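PDB 4RU4: tail spike protein gp49 from Pseudomonas phage LKA1, which serves as the phage tailspike and acts as a lyase on the O-specific polysaccharide of Pseudomonas, probably degrading the host surface layer during virus entry. Local coordinates for residues 204-209 against 223-228; 228-233 against 251-256. One frame throughout, in Å; residues are numbered along the deposited sequence.

Interaction 1. Residues 204-209 against 223-228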
ATOM      1  N   GLY B 204      16.015  15.542  25.041  1.00 16.46           N
ATOM      2  CA  GLY B 204      14.704  15.780  25.603  1.00 19.65           C
ATOM      3  C   GLY B 204      13.644  15.886  24.524  1.00 18.08           C
ATOM      4  O   GLY B 204      13.748  15.268  23.453  1.00 18.68           O
ATOM      5  N   VAL B 205      12.621  16.688  24.788  1.00 14.62           N
ATOM      6  CA  VAL B 205      11.469  16.725  23.890  1.00 10.56           C
ATOM      7  C   VAL B 205      11.698  17.700  22.733  1.00 11.32           C
ATOM      8  O   VAL B 205      11.962  18.879  22.956  1.00  8.32           O
ATOM      9  CB  VAL B 205      10.210  17.119  24.705  1.00  9.53           C
ATOM     10  CG1 VAL B 205       8.967  17.273  23.808  1.00  9.92           C
ATOM     11  CG2 VAL B 205       9.984  16.058  25.815  1.00 15.13           C
ATOM     12  N   VAL B 206      11.598  17.201  21.506  1.00  9.56           N
ATOM     13  CA  VAL B 206      11.597  18.060  20.326  1.00  7.45           C
ATOM     14  C   VAL B 206      10.283  17.961  19.576  1.00  8.36           C
ATOM     15  O   VAL B 206       9.876  16.885  19.125  1.00  8.83           O
ATOM     16  CB  VAL B 206      12.788  17.756  19.392  1.00 11.03           C
ATOM     17  CG1 VAL B 206      12.704  18.578  18.102  1.00  5.20           C
ATOM     18  CG2 VAL B 206      14.085  18.040  20.154  1.00 11.49           C
ATOM     19  N   ASP B 207       9.610  19.104  19.456  1.00  7.68           N
ATOM     20  CA  ASP B 207       8.300  19.145  18.826  1.00  7.89           C
ATOM     21  C   ASP B 207       8.171  20.513  18.159  1.00  9.76           C
ATOM     22  O   ASP B 207       8.144  21.536  18.833  1.00 12.61           O
ATOM     23  CB  ASP B 207       7.206  18.926  19.888  1.00 11.33           C
ATOM     24  CG  ASP B 207       5.831  18.655  19.276  1.00 22.37           C
ATOM     25  OD1 ASP B 207       5.640  18.914  18.073  1.00 27.41           O
ATOM     26  OD2 ASP B 207       4.925  18.201  20.014  1.00 29.05           O
ATOM     27  N   ILE B 208       8.140  20.511  16.835  0.50  7.54           N
ATOM     28  CA  ILE B 208       7.999  21.730  16.061  0.50  8.91           C
ATOM     29  C   ILE B 208       6.710  21.564  15.282  0.50  8.59           C
ATOM     30  O   ILE B 208       6.525  20.568  14.577  0.50  7.80           O
ATOM     31  CB  ILE B 208       9.194  21.910  15.091  0.50  9.78           C
ATOM     32  CG1 ILE B 208      10.528  21.719  15.827  0.50  9.05           C
ATOM     33  CG2 ILE B 208       9.130  23.268  14.369  0.50  7.93           C
ATOM     34  CD1 ILE B 208      10.745  22.660  16.987  0.50  8.45           C
ATOM     35  N   ALA B 209       5.797  22.510  15.422  1.00  7.49           N
ATOM     36  CA  ALA B 209       4.547  22.405  14.678  1.00  6.05           C
ATOM     37  C   ALA B 209       3.936  23.733  14.279  1.00  5.07           C
ATOM     38  O   ALA B 209       4.098  24.735  14.974  1.00  7.47           O
ATOM     39  CB  ALA B 209       3.530  21.561  15.471  1.00  7.14           C
ATOM     40  N   LEU B 223      15.404  23.622   9.146  0.62 10.02           N
ATOM     41  CA  LEU B 223      15.352  23.053  10.489  0.62  7.92           C
ATOM     42  C   LEU B 223      16.377  21.928  10.593  0.62  8.34           C
ATOM     43  O   LEU B 223      16.421  21.054   9.714  0.62  6.26           O
ATOM     44  CB  LEU B 223      13.953  22.511  10.768  0.62  6.76           C
ATOM     45  CG  LEU B 223      13.759  21.557  11.939  0.62  8.31           C
ATOM     46  CD1 LEU B 223      14.101  22.214  13.276  0.62 12.68           C
ATOM     47  CD2 LEU B 223      12.320  21.088  11.928  0.62 10.42           C
ATOM     48  N   LEU B 224      17.190  21.949  11.656  1.00  6.43           N
ATOM     49  CA  LEU B 224      18.156  20.882  11.932  1.00  8.14           C
ATOM     50  C   LEU B 224      17.821  20.268  13.286  1.00  8.16           C
ATOM     51  O   LEU B 224      17.732  20.986  14.264  1.00  9.32           O
ATOM     52  CB  LEU B 224      19.578  21.447  12.029  1.00  8.53           C
ATOM     53  CG  LEU B 224      20.606  20.417  12.506  1.00 11.85           C
ATOM     54  CD1 LEU B 224      20.780  19.289  11.498  1.00 10.49           C
ATOM     55  CD2 LEU B 224      21.955  21.104  12.802  1.00 15.69           C
ATOM     56  N   VAL B 225      17.661  18.952  13.348  1.00  7.08           N
ATOM     57  CA  VAL B 225      17.465  18.265  14.625  1.00  8.64           C
ATOM     58  C   VAL B 225      18.504  17.149  14.615  1.00 12.10           C
ATOM     59  O   VAL B 225      18.543  16.342  13.688  1.00 10.57           O
ATOM     60  CB  VAL B 225      16.022  17.674  14.790  1.00 10.50           C
ATOM     61  CG1 VAL B 225      15.902  16.924  16.115  1.00  8.96           C
ATOM     62  CG2 VAL B 225      14.946  18.766  14.667  1.00  7.82           C
ATOM     63  N   GLU B 226      19.371  17.127  15.615  1.00  6.49           N
ATOM     64  CA  GLU B 226      20.508  16.217  15.599  1.00  7.76           C
ATOM     65  C   GLU B 226      20.596  15.449  16.933  1.00  8.61           C
ATOM     66  O   GLU B 226      20.435  16.045  17.998  1.00  8.93           O
ATOM     67  CB  GLU B 226      21.803  16.999  15.341  1.00  9.00           C
ATOM     68  CG  GLU B 226      23.082  16.133  15.425  1.00 11.88           C
ATOM     69  CD  GLU B 226      24.327  16.857  14.911  1.00 18.09           C
ATOM     70  OE1 GLU B 226      24.202  18.026  14.459  1.00 17.45           O
ATOM     71  OE2 GLU B 226      25.428  16.248  14.968  1.00 18.02           O
ATOM     72  N   ALA B 227      20.842  14.141  16.858  1.00  7.78           N
ATOM     73  CA  ALA B 227      21.018  13.288  18.045  1.00  9.52           C
ATOM     74  C   ALA B 227      19.854  13.379  19.024  1.00 10.83           C
ATOM     75  O   ALA B 227      20.054  13.607  20.233  1.00  8.77           O
ATOM     76  CB  ALA B 227      22.375  13.590  18.760  1.00  7.45           C
ATOM     77  N   VAL B 228      18.634  13.168  18.517  1.00  6.31           N
ATOM     78  CA  VAL B 228      17.463  13.231  19.365  1.00  8.39           C
ATOM     79  C   VAL B 228      16.591  11.981  19.155  1.00  7.73           C
ATOM     80  O   VAL B 228      16.452  11.496  18.017  1.00  7.73           O
ATOM     81  CB  VAL B 228      16.640  14.511  19.072  1.00  6.91           C
ATOM     82  CG1 VAL B 228      15.325  14.523  19.856  1.00  7.40           C
ATOM     83  CG2 VAL B 228      17.466  15.786  19.372  1.00  7.53           C
TER

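Interaction 2. Residues 228-233 against 251-256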
ATOM      1  N   VAL B 228      18.634  13.168  18.517  1.00  6.31           N
ATOM      2  CA  VAL B 228      17.463  13.231  19.365  1.00  8.39           C
ATOM      3  C   VAL B 228      16.591  11.981  19.155  1.00  7.73           C
ATOM      4  O   VAL B 228      16.452  11.496  18.017  1.00  7.73           O
ATOM      5  CB  VAL B 228      16.640  14.511  19.072  1.00  6.91           C
ATOM      6  CG1 VAL B 228      15.325  14.523  19.856  1.00  7.40           C
ATOM      7  CG2 VAL B 228      17.466  15.786  19.372  1.00  7.53           C
ATOM      8  N   VAL B 229      16.005  11.481  20.243  1.00  6.01           N
ATOM      9  CA  VAL B 229      15.052  10.374  20.206  1.00  5.88           C
ATOM     10  C   VAL B 229      13.627  10.887  19.992  1.00  8.18           C
ATOM     11  O   VAL B 229      13.138  11.711  20.768  1.00 10.43           O
ATOM     12  CB  VAL B 229      15.121   9.527  21.515  1.00  6.75           C
ATOM     13  CG1 VAL B 229      13.978   8.463  21.569  1.00 10.04           C
ATOM     14  CG2 VAL B 229      16.539   8.870  21.699  1.00  7.08           C
ATOM     15  N   SER B 230      12.980  10.392  18.929  1.00  8.45           N
ATOM     16  CA  SER B 230      11.594  10.708  18.566  1.00  7.38           C
ATOM     17  C   SER B 230      11.252  12.202  18.439  1.00  9.69           C
ATOM     18  O   SER B 230      10.208  12.662  18.958  1.00  6.47           O
ATOM     19  CB  SER B 230      10.611  10.011  19.500  1.00 11.48           C
ATOM     20  OG  SER B 230      10.798   8.602  19.420  1.00 13.35           O
ATOM     21  N   PRO B 231      12.101  12.957  17.719  1.00  8.87           N
ATOM     22  CA  PRO B 231      11.647  14.330  17.466  1.00  9.58           C
ATOM     23  C   PRO B 231      10.447  14.324  16.532  1.00  8.24           C
ATOM     24  O   PRO B 231      10.258  13.388  15.740  1.00  5.38           O
ATOM     25  CB  PRO B 231      12.855  14.984  16.788  1.00  8.80           C
ATOM     26  CG  PRO B 231      13.541  13.829  16.063  1.00  7.96           C
ATOM     27  CD  PRO B 231      13.324  12.614  16.965  1.00  7.99           C
ATOM     28  N   ARG B 232       9.640  15.383  16.620  1.00  7.59           N
ATOM     29  CA  ARG B 232       8.393  15.483  15.869  1.00  9.00           C
ATOM     30  C   ARG B 232       8.339  16.806  15.136  1.00  7.70           C
ATOM     31  O   ARG B 232       8.598  17.864  15.731  1.00  7.47           O
ATOM     32  CB  ARG B 232       7.214  15.392  16.847  1.00 11.21           C
ATOM     33  CG  ARG B 232       7.087  14.020  17.530  1.00  9.74           C
ATOM     34  CD  ARG B 232       6.682  12.990  16.501  1.00 10.55           C
ATOM     35  NE  ARG B 232       6.548  11.623  17.010  1.00 11.19           N
ATOM     36  CZ  ARG B 232       7.510  10.698  16.942  1.00 13.25           C
ATOM     37  NH1 ARG B 232       8.709  11.019  16.442  1.00  5.20           N
ATOM     38  NH2 ARG B 232       7.282   9.465  17.412  1.00  9.03           N
ATOM     39  N   VAL B 233       8.058  16.768  13.834  1.00  5.29           N
ATOM     40  CA  VAL B 233       7.819  17.998  13.051  1.00  5.32           C
ATOM     41  C   VAL B 233       6.482  17.790  12.346  1.00  7.83           C
ATOM     42  O   VAL B 233       6.293  16.772  11.659  1.00  8.60           O
ATOM     43  CB  VAL B 233       8.929  18.244  12.006  1.00  5.79           C
ATOM     44  CG1 VAL B 233       8.629  19.519  11.174  1.00  5.44           C
ATOM     45  CG2 VAL B 233      10.307  18.351  12.683  1.00  6.36           C
ATOM     46  N   CYS B 251      19.098  10.814  14.302  1.00  6.18           N
ATOM     47  CA  CYS B 251      17.886  10.757  15.098  1.00  6.06           C
ATOM     48  C   CYS B 251      17.296   9.364  15.040  1.00  7.30           C
ATOM     49  O   CYS B 251      17.375   8.689  14.018  1.00  8.35           O
ATOM     50  CB  CYS B 251      16.823  11.745  14.596  1.00  7.57           C
ATOM     51  SG  CYS B 251      17.288  13.476  14.861  1.00  9.31           S
ATOM     52  N   TYR B 252      16.660   8.981  16.127  1.00  5.90           N
ATOM     53  CA  TYR B 252      15.946   7.707  16.224  1.00  7.61           C
ATOM     54  C   TYR B 252      14.472   8.044  16.175  1.00  9.16           C
ATOM     55  O   TYR B 252      14.012   8.858  16.987  1.00  6.19           O
ATOM     56  CB  TYR B 252      16.258   7.055  17.563  1.00  6.38           C
ATOM     57  CG  TYR B 252      15.711   5.646  17.711  1.00  6.89           C
ATOM     58  CD1 TYR B 252      16.179   4.618  16.904  1.00  7.48           C
ATOM     59  CD2 TYR B 252      14.726   5.356  18.659  1.00  7.31           C
ATOM     60  CE1 TYR B 252      15.687   3.315  17.043  1.00  8.60           C
ATOM     61  CE2 TYR B 252      14.235   4.069  18.815  1.00  8.58           C
ATOM     62  CZ  TYR B 252      14.724   3.045  18.002  1.00  8.54           C
ATOM     63  OH  TYR B 252      14.224   1.759  18.145  1.00  7.87           O
ATOM     64  N   ASP B 253      13.747   7.468  15.212  1.00  5.54           N
ATOM     65  CA  ASP B 253      12.297   7.667  15.098  1.00  8.01           C
ATOM     66  C   ASP B 253      11.925   9.146  14.866  1.00  8.59           C
ATOM     67  O   ASP B 253      10.957   9.659  15.444  1.00  7.05           O
ATOM     68  CB  ASP B 253      11.564   7.098  16.335  1.00  7.17           C
ATOM     69  CG  ASP B 253      10.038   7.287  16.265  1.00  8.58           C
ATOM     70  OD1 ASP B 253       9.480   7.064  15.180  1.00  9.18           O
ATOM     71  OD2 ASP B 253       9.406   7.678  17.287  1.00 10.69           O
ATOM     72  N   ALA B 254      12.700   9.838  14.036  1.00  9.67           N
ATOM     73  CA  ALA B 254      12.313  11.185  13.627  1.00  5.94           C
ATOM     74  C   ALA B 254      11.093  11.070  12.721  1.00  6.85           C
ATOM     75  O   ALA B 254      11.104  10.292  11.771  1.00  6.88           O
ATOM     76  CB  ALA B 254      13.448  11.854  12.878  1.00  7.66           C
ATOM     77  N   LYS B 255      10.044  11.849  12.995  1.00  5.26           N
ATOM     78  CA  LYS B 255       8.892  11.856  12.093  1.00  9.75           C
ATOM     79  C   LYS B 255       8.554  13.277  11.652  1.00 10.45           C
ATOM     80  O   LYS B 255       8.363  14.157  12.497  1.00  9.80           O
ATOM     81  CB  LYS B 255       7.675  11.216  12.758  1.00  9.13           C
ATOM     82  CG  LYS B 255       7.780   9.688  12.922  1.00 13.94           C
ATOM     83  CD  LYS B 255       6.459   9.077  13.395  1.00 18.49           C
ATOM     84  CE  LYS B 255       6.528   7.560  13.349  1.00 18.86           C
ATOM     85  NZ  LYS B 255       6.520   6.990  14.701  1.00 19.44           N
ATOM     86  N   ILE B 256       8.464  13.492  10.339  1.00  7.18           N
ATOM     87  CA  ILE B 256       7.912  14.740   9.822  1.00  7.08           C
ATOM     88  C   ILE B 256       6.618  14.415   9.091  1.00  8.86           C
ATOM     89  O   ILE B 256       6.597  13.532   8.221  1.00  8.40           O
ATOM     90  CB  ILE B 256       8.862  15.501   8.911  1.00  7.52           C
ATOM     91  CG1 ILE B 256       8.157  16.747   8.330  1.00  5.24           C
ATOM     92  CG2 ILE B 256       9.400  14.618   7.750  1.00  8.32           C
ATOM     93  CD1 ILE B 256       9.151  17.800   7.828  1.00  5.37           C
TER
HETATM   94  O   HOH W   1       4.463   7.964  16.418  1.00  9.54           O

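Interaction 1. Residues 204-209 against 223-228
Val206 meets Val228 and Val225 inside the parallel beta-helix, and these three valines form the tight part of the contact. Val206 CG2 lies 3.7 Å from Val228 CG1, the two side chains slanting across one another. The other branch, Val206 CG1, turned anti to the backbone N (chi1 175°), faces Val225 tip to tip and stands 4.1 Å from Val225 CG2.

Toward Ile208 the packing slackens: Ile208 CG1 and Leu223 CD2 approach to 4.3 Å, and the CA atoms of these two residues are 9.3 Å apart; both side chains are modelled in two conformers, so this spacing is less certain. At the far end Gly204 O lies 4.0 Å from Val228 CG1, in the partly exposed loop leading into strand 206-209. Val205 points away from 223-228 and packs on Ala96 of a second subunit, while Asp207 lies against Arg232.

The segment directions differ by 154°, yet the separation of the chains shows two faces of the coil meeting across its interior, not paired strands. Pro231 touches both Val206 and Val225. With only 204 Å² buried and all close side-chain pairs aliphatic, the cohesion implied is dispersion and exclusion of water, without directional bonding between the segments.

Interaction 2. Residues 228-233 against 251-256
Arg232 and Asp253 join successive coils of a right-handed parallel beta-helix, the pectin lyase-like fold, where 228-233 and 251-256 run in register through the same corner. Ser230 and Asp253 both take left-handed backbone angles, so the two turns stack with their CA atoms 4.7 Å apart. Before the corner, Tyr252 N donates to Val228 O and Ser230 N to Tyr252 O, the latter at 2.7 Å; beyond it, Lys255 N bonds to Pro231 O and Val233 N to Lys255 O.

From CB, the Arg232 chain passes through CG, set beside the backbone N, and bends at chi2 (-68°), which folds the guanidinium back over the corner. CZ then lies under the Lys255 chain, whose CD sits 4.0 Å above the guanidinium plane, over its centre. NH1 donates to Asp253 O, nearly in line with that carbonyl, and to Pro231 O, which it meets from above the carbonyl plane while Lys255 N approaches from the other face. NH2 completes the salt bridge to Asp253 OD2 at 2.8 Å, with the guanidinium and carboxylate planes 87° apart.

The carboxylate also binds Lys255 NZ through OD1, so the two cations share one carboxylate, each on its own oxygen. A water also accepts from Lys255 NZ and, weakly, from Arg232 NH2. Asn260 of a second subunit adds weak hydrogen bonds to this cluster. On the face opposite Arg232 and Lys255, Val233 CG1 packs 3.8 Å from Ile256 CD1, the side chains lying side by side, and Pro231 CG rests 3.7 Å from Ala254 CB. On the polar face, Asp253 OD2 takes a second bond, 2.7 Å from Ser230 OG, on its anti lone pair.

Val228 belongs to both contacts, packing on Val206 in interaction 1 and on Cys251 in interaction 2. Their centres are 7 Å apart. Strands 206-209 and 232-234 are parallel neighbours: Ile208 N lies 2.9 Å from Arg232 O, and Val206 O 2.9 Å from Arg232 N, both probable hydrogen bonds. Interaction 1 spans the interior between two faces of the coil, burying a smaller, mostly aliphatic area. Interaction 2 runs along the helix axis from coil to coil and buries 524 Å², combining backbone bonds with a partly exposed charged face near a second subunit. Its inward face joins the same core, where Leu223 touches Val233.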